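Local coordinates for protein butyrophilin subfamily 1 member A1 (Bos taurus, PDB 4HH8) that probably acts as a membrane receptor in milk-fat droplet secretion and may restrain T-cell activation, and is represented here by its two extracellular immunoglobulin-like domains, at residues 71-75 / 76-80; 99-102 / 103-106; 179-182 / 183-187; 206-209 / 210-213. The protein carries 1 engineered substitution. One frame throughout, in Å; residues are numbered along the deposited sequence.

Contact 1. Residues 71-75 / 76-80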
ATOM      1  N   GLY A  71      15.639  -2.952 -22.231  1.00 42.88           N
ATOM      2  CA  GLY A  71      16.452  -4.121 -21.966  1.00 42.12           C
ATOM      3  C   GLY A  71      17.288  -4.055 -20.696  1.00 42.46           C
ATOM      4  O   GLY A  71      17.931  -5.044 -20.314  1.00 42.67           O
ATOM      5  N   GLU A  72      17.305  -2.890 -20.055  1.00 41.86           N
ATOM      6  CA  GLU A  72      18.033  -2.707 -18.813  1.00 41.28           C
ATOM      7  C   GLU A  72      17.047  -2.607 -17.630  1.00 41.08           C
ATOM      8  O   GLU A  72      17.454  -2.334 -16.499  1.00 40.36           O
ATOM      9  CB  GLU A  72      18.893  -1.451 -18.896  1.00 41.70           C
ATOM     10  CG  GLU A  72      19.925  -1.435 -20.035  1.00 43.42           C
ATOM     11  CD  GLU A  72      21.101  -0.532 -19.739  1.00 46.47           C
ATOM     12  OE1 GLU A  72      21.617  -0.529 -18.583  1.00 47.58           O
ATOM     13  OE2 GLU A  72      21.503   0.191 -20.669  1.00 49.21           O
ATOM     14  N   GLU A  73      15.756  -2.801 -17.917  1.00 40.69           N
ATOM     15  CA  GLU A  73      14.681  -2.784 -16.919  1.00 41.25           C
ATOM     16  C   GLU A  73      14.281  -4.198 -16.495  1.00 42.66           C
ATOM     17  O   GLU A  73      14.185  -5.103 -17.341  1.00 43.15           O
ATOM     18  CB  GLU A  73      13.467  -2.058 -17.489  1.00 40.18           C
ATOM     19  CG  GLU A  73      13.781  -0.604 -17.854  1.00 39.80           C
ATOM     20  CD  GLU A  73      12.584   0.169 -18.406  1.00 38.95           C
ATOM     21  OE1 GLU A  73      11.651  -0.448 -18.942  1.00 36.29           O
ATOM     22  OE2 GLU A  73      12.574   1.415 -18.297  1.00 37.87           O
HETATM   23  N   MSE A  74      14.042  -4.397 -15.203  1.00 43.83           N
HETATM   24  CA  MSE A  74      13.451  -5.650 -14.698  1.00 45.32           C
HETATM   25  C   MSE A  74      12.265  -6.039 -15.548  1.00 45.52           C
HETATM   26  O   MSE A  74      11.444  -5.178 -15.920  1.00 45.44           O
HETATM   27  CB  MSE A  74      12.986  -5.508 -13.259  1.00 45.25           C
HETATM   28  CG  MSE A  74      14.094  -5.437 -12.239  1.00 49.58           C
HETATM   29 SE   MSE A  74      13.426  -4.824 -10.479  1.00 60.41          SE
HETATM   30  CE  MSE A  74      14.292  -3.152 -10.357  1.00 54.25           C
ATOM     31  N   ALA A  75      12.176  -7.338 -15.852  1.00 46.28           N
ATOM     32  CA  ALA A  75      11.096  -7.884 -16.703  1.00 46.93           C
ATOM     33  C   ALA A  75       9.689  -7.688 -16.133  1.00 47.38           C
ATOM     34  O   ALA A  75       8.731  -7.502 -16.885  1.00 47.65           O
ATOM     35  CB  ALA A  75      11.345  -9.354 -17.049  1.00 47.27           C
ATOM     36  N   GLU A  76       9.577  -7.734 -14.810  1.00 48.00           N
ATOM     37  CA  GLU A  76       8.319  -7.473 -14.107  1.00 48.54           C
ATOM     38  C   GLU A  76       7.932  -5.986 -14.033  1.00 48.20           C
ATOM     39  O   GLU A  76       6.833  -5.650 -13.573  1.00 48.59           O
ATOM     40  CB  GLU A  76       8.436  -7.991 -12.692  1.00 49.63           C
ATOM     41  CG  GLU A  76       9.857  -7.900 -12.163  1.00 53.20           C
ATOM     42  CD  GLU A  76       9.909  -8.012 -10.665  1.00 58.10           C
ATOM     43  OE1 GLU A  76       9.269  -7.142 -10.017  1.00 59.81           O
ATOM     44  OE2 GLU A  76      10.587  -8.952 -10.151  1.00 57.77           O
ATOM     45  N   TYR A  77       8.827  -5.094 -14.452  1.00 46.49           N
ATOM     46  CA  TYR A  77       8.429  -3.703 -14.612  1.00 44.85           C
ATOM     47  C   TYR A  77       8.210  -3.290 -16.046  1.00 44.25           C
ATOM     48  O   TYR A  77       7.437  -2.396 -16.311  1.00 44.40           O
ATOM     49  CB  TYR A  77       9.364  -2.769 -13.840  1.00 44.21           C
ATOM     50  CG  TYR A  77       9.075  -2.874 -12.359  1.00 43.33           C
ATOM     51  CD1 TYR A  77       7.926  -2.293 -11.824  1.00 41.75           C
ATOM     52  CD2 TYR A  77       9.904  -3.616 -11.507  1.00 40.39           C
ATOM     53  CE1 TYR A  77       7.628  -2.414 -10.472  1.00 44.49           C
ATOM     54  CE2 TYR A  77       9.614  -3.755 -10.165  1.00 42.20           C
ATOM     55  CZ  TYR A  77       8.482  -3.152  -9.644  1.00 44.07           C
ATOM     56  OH  TYR A  77       8.183  -3.246  -8.309  1.00 43.81           O
ATOM     57  N   ARG A  78       8.846  -3.983 -16.977  1.00 44.13           N
ATOM     58  CA  ARG A  78       8.752  -3.657 -18.394  1.00 43.72           C
ATOM     59  C   ARG A  78       7.348  -3.601 -18.857  1.00 42.95           C
ATOM     60  O   ARG A  78       6.583  -4.508 -18.581  1.00 43.77           O
ATOM     61  CB  ARG A  78       9.422  -4.730 -19.231  1.00 43.88           C
ATOM     62  CG  ARG A  78      10.768  -4.365 -19.757  1.00 44.89           C
ATOM     63  CD  ARG A  78      11.285  -5.588 -20.470  1.00 46.98           C
ATOM     64  NE  ARG A  78      12.699  -5.788 -20.207  1.00 47.75           N
ATOM     65  CZ  ARG A  78      13.292  -6.979 -20.181  1.00 47.77           C
ATOM     66  NH1 ARG A  78      12.570  -8.089 -20.370  1.00 47.49           N
ATOM     67  NH2 ARG A  78      14.605  -7.056 -19.947  1.00 45.12           N
ATOM     68  N   GLY A  79       7.010  -2.557 -19.601  1.00 42.11           N
ATOM     69  CA  GLY A  79       5.664  -2.449 -20.140  1.00 41.82           C
ATOM     70  C   GLY A  79       4.620  -1.886 -19.170  1.00 41.42           C
ATOM     71  O   GLY A  79       3.483  -1.658 -19.573  1.00 41.24           O
ATOM     72  N   ARG A  80       4.991  -1.651 -17.905  1.00 40.35           N
ATOM     73  CA  ARG A  80       4.065  -0.985 -16.960  1.00 39.32           C
ATOM     74  C   ARG A  80       4.676   0.286 -16.340  1.00 38.65           C
ATOM     75  O   ARG A  80       4.088   0.884 -15.446  1.00 38.50           O
ATOM     76  CB  ARG A  80       3.569  -1.977 -15.881  1.00 39.13           C
ATOM     77  CG  ARG A  80       4.663  -2.803 -15.203  1.00 39.97           C
ATOM     78  CD  ARG A  80       4.130  -3.996 -14.330  1.00 42.37           C
ATOM     79  NE  ARG A  80       3.317  -3.504 -13.237  1.00 40.84           N
ATOM     80  CZ  ARG A  80       3.640  -3.519 -11.947  1.00 41.75           C
ATOM     81  NH1 ARG A  80       4.753  -4.105 -11.486  1.00 40.81           N
ATOM     82  NH2 ARG A  80       2.780  -2.983 -11.101  1.00 39.81           N
TER
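The Y77 ring takes M74 at its edge, and the R78 guanidinium has one face over A75, whose CA stands 3.9 Å above the plane toward the rim. G71 O lies at the guanidinium edge, 3.9 Å from R78 NH2. The first pair is a Met-aromatic contact, made by a selenomethionine in the loop from strand 67-68 to strand 81-85 of the V-set domain. Both side chains are set beside their backbone N (chi1 -72° in M74, -74° in Y77), which sends them the same way, side by side, and brings M74 SE to 3.9 Å from Y77 CD2. P58 and V60 also pack on M74, and V60 and I97 on the tyrosine. On the backbone, M74 O is gripped by two donors. Y77 N reaches M74 O at 3.0 Å from above the carbonyl plane, and R78 N meets M74 O at the same distance within it, drawing the chain tightly around A75 and E76. R78 runs back past E73, bent at chi3, and its NE bonds to E70 O. The E73 carboxylate is nearly parallel to the guanidinium, yet E73 OE1 comes only to R78 CG, at 4.1 Å, while OE2 is taken by L62 N. A type II turn from Y77 to R80, with G79 at positive phi, leads into the next strand; R80 N closes it on Y77 O at 3.0 Å. While R80 NH2 is held by D104 and Q98 O, a weak but almost straight bond (179°) joins R80 NH1 to E76 O at 3.3 Å, at the guanidinium edge and in its plane.

Contact 2. Residues 99-102 / 103-106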
ATOM      1  N   GLU A  99      -0.923  -0.260 -12.668  1.00 38.24           N
ATOM      2  CA  GLU A  99      -1.494  -1.449 -12.068  1.00 38.61           C
ATOM      3  C   GLU A  99      -0.682  -1.927 -10.868  1.00 37.23           C
ATOM      4  O   GLU A  99      -0.114  -3.049 -10.865  1.00 36.69           O
ATOM      5  CB  GLU A  99      -1.692  -2.540 -13.126  1.00 40.40           C
ATOM      6  CG  GLU A  99      -3.164  -2.589 -13.598  1.00 46.98           C
ATOM      7  CD  GLU A  99      -3.319  -2.464 -15.123  1.00 56.30           C
ATOM      8  OE1 GLU A  99      -3.055  -3.469 -15.830  1.00 59.04           O
ATOM      9  OE2 GLU A  99      -3.723  -1.370 -15.613  1.00 58.39           O
ATOM     10  N   VAL A 100      -0.631  -1.061  -9.845  1.00 34.70           N
ATOM     11  CA  VAL A 100       0.150  -1.343  -8.639  1.00 33.00           C
ATOM     12  C   VAL A 100      -0.314  -2.635  -7.971  1.00 32.75           C
ATOM     13  O   VAL A 100      -1.508  -2.881  -7.877  1.00 31.66           O
ATOM     14  CB  VAL A 100       0.105  -0.147  -7.669  1.00 32.72           C
ATOM     15  CG1 VAL A 100       0.399  -0.581  -6.229  1.00 32.02           C
ATOM     16  CG2 VAL A 100       1.073   0.905  -8.151  1.00 29.19           C
ATOM     17  N   LYS A 101       0.638  -3.478  -7.578  1.00 33.23           N
ATOM     18  CA  LYS A 101       0.338  -4.626  -6.716  1.00 34.54           C
ATOM     19  C   LYS A 101       1.070  -4.561  -5.379  1.00 34.37           C
ATOM     20  O   LYS A 101       1.997  -3.764  -5.199  1.00 34.42           O
ATOM     21  CB  LYS A 101       0.608  -5.993  -7.385  1.00 34.09           C
ATOM     22  CG  LYS A 101       1.672  -6.093  -8.455  1.00 39.05           C
ATOM     23  CD  LYS A 101       1.307  -7.334  -9.363  1.00 41.97           C
ATOM     24  CE  LYS A 101       2.136  -7.435 -10.627  1.00 45.49           C
ATOM     25  NZ  LYS A 101       3.565  -7.872 -10.392  1.00 45.37           N
ATOM     26  N   ALA A 102       0.656  -5.427  -4.457  1.00 33.99           N
ATOM     27  CA  ALA A 102       1.277  -5.559  -3.136  1.00 33.76           C
ATOM     28  C   ALA A 102       2.805  -5.716  -3.159  1.00 33.53           C
ATOM     29  O   ALA A 102       3.509  -5.131  -2.338  1.00 33.66           O
ATOM     30  CB  ALA A 102       0.634  -6.721  -2.371  1.00 34.18           C
ATOM     31  N   SER A 103       3.323  -6.500  -4.093  1.00 33.63           N
ATOM     32  CA  SER A 103       4.782  -6.669  -4.249  1.00 33.73           C
ATOM     33  C   SER A 103       5.547  -5.391  -4.645  1.00 32.83           C
ATOM     34  O   SER A 103       6.771  -5.323  -4.464  1.00 32.62           O
ATOM     35  CB  SER A 103       5.066  -7.748  -5.299  1.00 34.50           C
ATOM     36  OG  SER A 103       4.333  -7.438  -6.480  1.00 35.99           O
ATOM     37  N   ASP A 104       4.841  -4.384  -5.179  1.00 32.17           N
ATOM     38  CA  ASP A 104       5.441  -3.086  -5.500  1.00 31.39           C
ATOM     39  C   ASP A 104       5.727  -2.216  -4.272  1.00 33.04           C
ATOM     40  O   ASP A 104       6.470  -1.218  -4.366  1.00 32.66           O
ATOM     41  CB  ASP A 104       4.533  -2.310  -6.445  1.00 31.24           C
ATOM     42  CG  ASP A 104       4.414  -2.973  -7.789  1.00 30.61           C
ATOM     43  OD1 ASP A 104       5.434  -3.551  -8.243  1.00 31.65           O
ATOM     44  OD2 ASP A 104       3.330  -2.896  -8.394  1.00 27.84           O
ATOM     45  N   ASP A 105       5.137  -2.575  -3.128  1.00 33.22           N
ATOM     46  CA  ASP A 105       5.379  -1.857  -1.860  1.00 34.17           C
ATOM     47  C   ASP A 105       6.850  -1.898  -1.469  1.00 34.34           C
ATOM     48  O   ASP A 105       7.484  -2.946  -1.568  1.00 33.99           O
ATOM     49  CB  ASP A 105       4.579  -2.533  -0.750  1.00 34.78           C
ATOM     50  CG  ASP A 105       4.498  -1.696   0.504  1.00 36.55           C
ATOM     51  OD1 ASP A 105       3.454  -1.060   0.725  1.00 38.98           O
ATOM     52  OD2 ASP A 105       5.472  -1.665   1.267  1.00 39.99           O
ATOM     53  N   GLY A 106       7.386  -0.759  -1.038  1.00 34.32           N
ATOM     54  CA  GLY A 106       8.756  -0.704  -0.547  1.00 34.45           C
ATOM     55  C   GLY A 106       9.509   0.554  -0.933  1.00 35.18           C
ATOM     56  O   GLY A 106       8.931   1.548  -1.384  1.00 35.09           O
TER
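D104 turns its carboxylate back on K101 and takes that residue's backbone N-H on OD2, the K101 N to D104 OD2 distance being 2.9 Å and the bond nearly straight at 175°. The donor comes to the anti side of OD2, tilted out of the carboxylate plane. In return D104 N donates to K101 O at 2.9 Å, so the two residues are tied twice, side chain to backbone and backbone to backbone. D105 N follows, bonding to A102 O at 3.1 Å, and completes a short 3-10 turn. CG of D104 sits beside its backbone N (chi1 -66°), which puts OD2 over the start of the turn. The buried carboxylate has further partners: R80 forms a salt bridge with OD2, and the Y77 hydroxyl is weakly bonded to OD1. D104 O is taken by Y108 OH, four residues on, the tyrosine corner familiar from immunoglobulin domains, while S103 O is met by R53 and D105 OD1 by V127 N. K101 CG packs 3.6 Å from S103 OG. The turn joins strand 92-97 of one sheet to strand 106-114 of the other; V100 rests on V127 of strand 117-128, and A102 and D105 touch Y156 of the second domain.

Contact 3. Residues 179-182 / 183-187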
ATOM      1  N   ASN A 179      -4.204 -14.271   6.459  1.00 30.61           N
ATOM      2  CA  ASN A 179      -3.597 -15.160   5.477  1.00 33.44           C
ATOM      3  C   ASN A 179      -3.613 -14.515   4.093  1.00 32.68           C
ATOM      4  O   ASN A 179      -4.694 -14.204   3.578  1.00 32.49           O
ATOM      5  CB  ASN A 179      -4.356 -16.492   5.390  1.00 34.67           C
ATOM      6  CG  ASN A 179      -4.010 -17.273   4.105  1.00 41.75           C
ATOM      7  OD1 ASN A 179      -2.937 -17.913   4.010  1.00 48.86           O
ATOM      8  ND2 ASN A 179      -4.909 -17.205   3.095  1.00 47.85           N
ATOM      9  N   PRO A 180      -2.422 -14.317   3.489  1.00 32.95           N
ATOM     10  CA  PRO A 180      -2.351 -13.595   2.207  1.00 33.16           C
ATOM     11  C   PRO A 180      -2.851 -14.446   1.056  1.00 34.04           C
ATOM     12  O   PRO A 180      -2.574 -15.631   1.025  1.00 34.39           O
ATOM     13  CB  PRO A 180      -0.864 -13.292   2.044  1.00 33.69           C
ATOM     14  CG  PRO A 180      -0.123 -14.395   2.877  1.00 35.20           C
ATOM     15  CD  PRO A 180      -1.114 -14.827   3.968  1.00 32.86           C
ATOM     16  N   ASP A 181      -3.607 -13.871   0.127  1.00 35.27           N
ATOM     17  CA  ASP A 181      -4.023 -14.620  -1.077  1.00 35.84           C
ATOM     18  C   ASP A 181      -2.852 -14.749  -2.057  1.00 37.27           C
ATOM     19  O   ASP A 181      -1.695 -14.426  -1.694  1.00 36.60           O
ATOM     20  CB  ASP A 181      -5.312 -14.063  -1.685  1.00 34.91           C
ATOM     21  CG  ASP A 181      -5.127 -12.751  -2.433  1.00 34.34           C
ATOM     22  OD1 ASP A 181      -4.006 -12.279  -2.652  1.00 32.19           O
ATOM     23  OD2 ASP A 181      -6.161 -12.185  -2.854  1.00 35.72           O
ATOM     24  N   GLU A 182      -3.111 -15.214  -3.278  1.00 38.82           N
ATOM     25  CA  GLU A 182      -2.003 -15.367  -4.243  1.00 41.24           C
ATOM     26  C   GLU A 182      -1.374 -14.020  -4.639  1.00 40.47           C
ATOM     27  O   GLU A 182      -0.200 -13.966  -4.982  1.00 41.19           O
ATOM     28  CB  GLU A 182      -2.398 -16.159  -5.510  1.00 42.13           C
ATOM     29  CG  GLU A 182      -1.142 -16.842  -6.147  1.00 48.43           C
ATOM     30  CD  GLU A 182      -1.348 -17.398  -7.585  1.00 58.53           C
ATOM     31  OE1 GLU A 182      -1.099 -18.620  -7.779  1.00 60.93           O
ATOM     32  OE2 GLU A 182      -1.735 -16.627  -8.519  1.00 60.50           O
ATOM     33  N   GLU A 183      -2.151 -12.945  -4.588  1.00 40.02           N
ATOM     34  CA  GLU A 183      -1.632 -11.600  -4.920  1.00 39.94           C
ATOM     35  C   GLU A 183      -1.153 -10.870  -3.661  1.00 38.18           C
ATOM     36  O   GLU A 183      -0.923  -9.653  -3.691  1.00 37.48           O
ATOM     37  CB  GLU A 183      -2.688 -10.752  -5.656  1.00 40.21           C
ATOM     38  CG  GLU A 183      -3.430 -11.472  -6.803  1.00 44.67           C
ATOM     39  CD  GLU A 183      -4.832 -11.961  -6.394  1.00 52.87           C
ATOM     40  OE1 GLU A 183      -5.569 -11.234  -5.631  1.00 52.60           O
ATOM     41  OE2 GLU A 183      -5.201 -13.076  -6.860  1.00 54.66           O
ATOM     42  N   GLY A 184      -1.032 -11.612  -2.553  1.00 36.70           N
ATOM     43  CA  GLY A 184      -0.491 -11.054  -1.291  1.00 34.48           C
ATOM     44  C   GLY A 184      -1.500 -10.294  -0.410  1.00 33.29           C
ATOM     45  O   GLY A 184      -1.106  -9.648   0.561  1.00 33.25           O
ATOM     46  N   LEU A 185      -2.793 -10.354  -0.737  1.00 31.42           N
ATOM     47  CA  LEU A 185      -3.819  -9.605   0.016  1.00 30.44           C
ATOM     48  C   LEU A 185      -4.356 -10.440   1.173  1.00 30.60           C
ATOM     49  O   LEU A 185      -4.658 -11.621   0.998  1.00 29.64           O
ATOM     50  CB  LEU A 185      -4.963  -9.219  -0.898  1.00 30.02           C
ATOM     51  CG  LEU A 185      -4.581  -8.496  -2.198  1.00 30.90           C
ATOM     52  CD1 LEU A 185      -5.808  -8.213  -3.119  1.00 30.71           C
ATOM     53  CD2 LEU A 185      -3.821  -7.210  -1.871  1.00 27.17           C
ATOM     54  N   PHE A 186      -4.516  -9.807   2.334  1.00 29.93           N
ATOM     55  CA  PHE A 186      -4.927 -10.501   3.543  1.00 29.32           C
ATOM     56  C   PHE A 186      -6.424 -10.727   3.666  1.00 29.69           C
ATOM     57  O   PHE A 186      -7.240  -9.828   3.418  1.00 29.11           O
ATOM     58  CB  PHE A 186      -4.366  -9.810   4.790  1.00 28.62           C
ATOM     59  CG  PHE A 186      -2.879  -9.737   4.785  1.00 27.45           C
ATOM     60  CD1 PHE A 186      -2.119 -10.843   5.165  1.00 27.08           C
ATOM     61  CD2 PHE A 186      -2.228  -8.604   4.340  1.00 24.01           C
ATOM     62  CE1 PHE A 186      -0.705 -10.793   5.158  1.00 27.79           C
ATOM     63  CE2 PHE A 186      -0.788  -8.556   4.287  1.00 26.12           C
ATOM     64  CZ  PHE A 186      -0.044  -9.649   4.710  1.00 25.64           C
ATOM     65  N   THR A 187      -6.743 -11.985   3.970  1.00 29.24           N
ATOM     66  CA  THR A 187      -8.032 -12.384   4.504  1.00 29.47           C
ATOM     67  C   THR A 187      -7.896 -12.397   6.022  1.00 28.47           C
ATOM     68  O   THR A 187      -6.880 -12.841   6.562  1.00 28.60           O
ATOM     69  CB  THR A 187      -8.485 -13.760   3.908  1.00 29.67           C
ATOM     70  OG1 THR A 187      -8.774 -13.557   2.527  1.00 31.48           O
ATOM     71  CG2 THR A 187      -9.742 -14.274   4.543  1.00 30.38           C
TER
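D181 OD1 is held by two backbone N-H groups, one inside its turn and one just after it: L185 N at 3.0 Å, a good bond arriving from above the carboxylate plane, and E183 N at 2.8 Å, a weak one with a bent angle. The D181 backbone is paired as well. D181 O accepts from G184 N at 3.0 Å, closing a type I turn, and D181 N donates to L185 O at 2.6 Å. With G184 at positive phi (83°), this is a beta hairpin closed by a type I turn and a G1 bulge, the aspartate's weak Asx turn laid over it. CG of D181 stands between N and the carbonyl carbon (chi1 75°), the crowded position, which folds the carboxylate in over the turn alongside L185. The other oxygen, D181 OD2, lies only 3.0 Å from E183 OE1, the two carboxylate planes 64° apart; such like charges may favour protonation of one of them. Losing the carboxylate to an alanine here is likely to leave L185 N without its side-chain acceptor, and E183 N without its weak one, so that the turn could shift more freely. Beyond the turn, N179 and T187 form a hydrogen-bonded pair, with N179 N to T187 O at 3.0 Å. P180 faces F186 as the next, non-hydrogen-bonded pair, and P180 CB rests 4.0 Å from F186 CE1. The hairpin links strand 175-180, at the edge of its four-stranded sheet, with strand 186-194, whose other neighbour is strand 146-155; F186 also packs on E158 and P159, and L185 on A129 and Y156.

Contact 4. Residues 206-209 / 210-213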
ATOM      1  N   ILE A 206     -13.272  -3.426  10.324  1.00 26.98           N
ATOM      2  CA  ILE A 206     -12.005  -3.767   9.777  1.00 25.68           C
ATOM      3  C   ILE A 206     -11.422  -2.481   9.214  1.00 26.03           C
ATOM      4  O   ILE A 206     -12.044  -1.847   8.375  1.00 26.31           O
ATOM      5  CB  ILE A 206     -12.117  -4.808   8.584  1.00 25.25           C
ATOM      6  CG1 ILE A 206     -12.984  -6.039   8.946  1.00 23.82           C
ATOM      7  CG2 ILE A 206     -10.775  -5.221   8.135  1.00 21.09           C
ATOM      8  CD1 ILE A 206     -12.460  -6.897  10.075  1.00 29.50           C
ATOM      9  N   ARG A 207     -10.209  -2.128   9.596  1.00 25.31           N
ATOM     10  CA  ARG A 207      -9.698  -0.847   9.159  1.00 26.62           C
ATOM     11  C   ARG A 207      -8.370  -0.970   8.474  1.00 26.67           C
ATOM     12  O   ARG A 207      -7.467  -1.600   9.001  1.00 26.97           O
ATOM     13  CB  ARG A 207      -9.551   0.055  10.408  1.00 26.48           C
ATOM     14  CG  ARG A 207      -9.099   1.480  10.099  1.00 29.89           C
ATOM     15  CD  ARG A 207      -9.126   2.318  11.371  1.00 34.38           C
ATOM     16  NE  ARG A 207      -8.628   3.669  11.150  1.00 37.44           N
ATOM     17  CZ  ARG A 207      -9.381   4.689  10.749  1.00 37.30           C
ATOM     18  NH1 ARG A 207     -10.681   4.512  10.488  1.00 36.37           N
ATOM     19  NH2 ARG A 207      -8.833   5.883  10.604  1.00 36.61           N
ATOM     20  N   ASN A 208      -8.232  -0.330   7.324  1.00 27.42           N
ATOM     21  CA  ASN A 208      -6.927  -0.130   6.722  1.00 28.20           C
ATOM     22  C   ASN A 208      -6.310   1.155   7.314  1.00 29.69           C
ATOM     23  O   ASN A 208      -6.718   2.265   6.951  1.00 29.84           O
ATOM     24  CB  ASN A 208      -7.085  -0.041   5.213  1.00 26.41           C
ATOM     25  CG  ASN A 208      -5.787  -0.049   4.479  1.00 27.63           C
ATOM     26  OD1 ASN A 208      -4.897   0.703   4.815  1.00 30.17           O
ATOM     27  ND2 ASN A 208      -5.665  -0.901   3.430  1.00 27.54           N
ATOM     28  N   LEU A 209      -5.315   0.989   8.192  1.00 31.06           N
ATOM     29  CA  LEU A 209      -4.655   2.095   8.932  1.00 33.31           C
ATOM     30  C   LEU A 209      -3.861   3.061   8.043  1.00 34.97           C
ATOM     31  O   LEU A 209      -3.763   4.237   8.331  1.00 35.63           O
ATOM     32  CB  LEU A 209      -3.718   1.529   9.992  1.00 33.20           C
ATOM     33  CG  LEU A 209      -4.454   0.646  10.999  1.00 32.85           C
ATOM     34  CD1 LEU A 209      -3.452   0.117  11.995  1.00 29.73           C
ATOM     35  CD2 LEU A 209      -5.463   1.507  11.683  1.00 30.86           C
ATOM     36  N   LEU A 210      -3.356   2.544   6.935  1.00 36.40           N
ATOM     37  CA  LEU A 210      -2.627   3.298   5.951  1.00 37.94           C
ATOM     38  C   LEU A 210      -3.523   4.268   5.159  1.00 38.87           C
ATOM     39  O   LEU A 210      -3.160   5.440   4.952  1.00 40.41           O
ATOM     40  CB  LEU A 210      -1.968   2.290   5.023  1.00 38.26           C
ATOM     41  CG  LEU A 210      -0.825   2.680   4.115  1.00 40.93           C
ATOM     42  CD1 LEU A 210       0.233   3.563   4.841  1.00 43.04           C
ATOM     43  CD2 LEU A 210      -0.213   1.376   3.611  1.00 42.80           C
ATOM     44  N   LEU A 211      -4.687   3.799   4.722  1.00 38.38           N
ATOM     45  CA  LEU A 211      -5.692   4.688   4.123  1.00 37.92           C
ATOM     46  C   LEU A 211      -6.525   5.473   5.128  1.00 37.83           C
ATOM     47  O   LEU A 211      -7.142   6.460   4.749  1.00 38.95           O
ATOM     48  CB  LEU A 211      -6.660   3.901   3.217  1.00 37.75           C
ATOM     49  CG  LEU A 211      -6.105   3.179   1.988  1.00 36.03           C
ATOM     50  CD1 LEU A 211      -7.174   2.374   1.302  1.00 32.70           C
ATOM     51  CD2 LEU A 211      -5.485   4.155   1.010  1.00 35.02           C
ATOM     52  N   GLY A 212      -6.574   5.040   6.390  1.00 37.17           N
ATOM     53  CA  GLY A 212      -7.488   5.628   7.365  1.00 35.97           C
ATOM     54  C   GLY A 212      -8.935   5.398   6.923  1.00 36.59           C
ATOM     55  O   GLY A 212      -9.781   6.325   6.986  1.00 36.07           O
ATOM     56  N   GLN A 213      -9.223   4.175   6.469  1.00 34.91           N
ATOM     57  CA  GLN A 213     -10.565   3.803   6.006  1.00 34.98           C
ATOM     58  C   GLN A 213     -11.006   2.461   6.604  1.00 34.60           C
ATOM     59  O   GLN A 213     -10.220   1.513   6.676  1.00 35.03           O
ATOM     60  CB  GLN A 213     -10.622   3.714   4.476  1.00 34.83           C
ATOM     61  CG  GLN A 213     -10.277   5.008   3.712  1.00 37.33           C
ATOM     62  CD  GLN A 213     -10.318   4.825   2.196  1.00 42.11           C
ATOM     63  OE1 GLN A 213     -10.561   3.727   1.705  1.00 47.62           O
ATOM     64  NE2 GLN A 213     -10.081   5.902   1.449  1.00 45.31           N
TER
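N208 and Q213 face each other as an antiparallel hydrogen-bonded pair, N208 N to Q213 O being 2.8 Å, and a G1 bulge sets both G212 and Q213 opposite N208. N208 O accepts from Q213 N at 3.2 Å and, weakly, from G212 N at 2.8 Å. The asparagine side chain holds the rest of the loop. With CG anti to N (chi1 -171°), N208 OD1 points into the turn and takes L211 N at 3.1 Å, from above the carbonyl plane, and L210 N at 3.2 Å through a weak bond, the latter a weak Asx turn. Its ND2 donates to A129 O, so both ends of this buried amide have partners. R207, extended from CG to NE, lays a face of its guanidinium over the G212-Q213 peptide: G212 C lies 3.6 Å above the plane, and R207 NH2 approaches G212 CA to 3.5 Å. L209 CD2 lies at the edge of the same group, in its plane, while NH1 makes a salt bridge with E214. A serine in place of R207 would probably leave the E214 carboxylate without its mate and uncover the glycine peptide. The loop connects strand 201-208 to edge strand 213-220, and on the side of the first domain L210 touches K126 and L211 touches A128, at the end of strand 117-128.

Along the chain the contacts follow in order, the first two in the V-set domain and the last two in the Ig-C-like domain. Contacts 1 and 2, with centres 14 Å apart, meet through R80 and Y77 on D104, so the loop before strand 81-85 is fastened to the turn before strand 106-114. Contact 2 also reaches across to the second domain, A102 CB lying 3.6 Å from E183 O of contact 3. Contacts 3 and 4 are 17 Å apart between centres and belong to opposing sheets; both loops point back at the first domain. Contact 4 comes to about 5 Å from contact 2 between nearest atoms. Contacts 2, 3 and 4 thus gather around the domain junction, while contact 1 lies farther out.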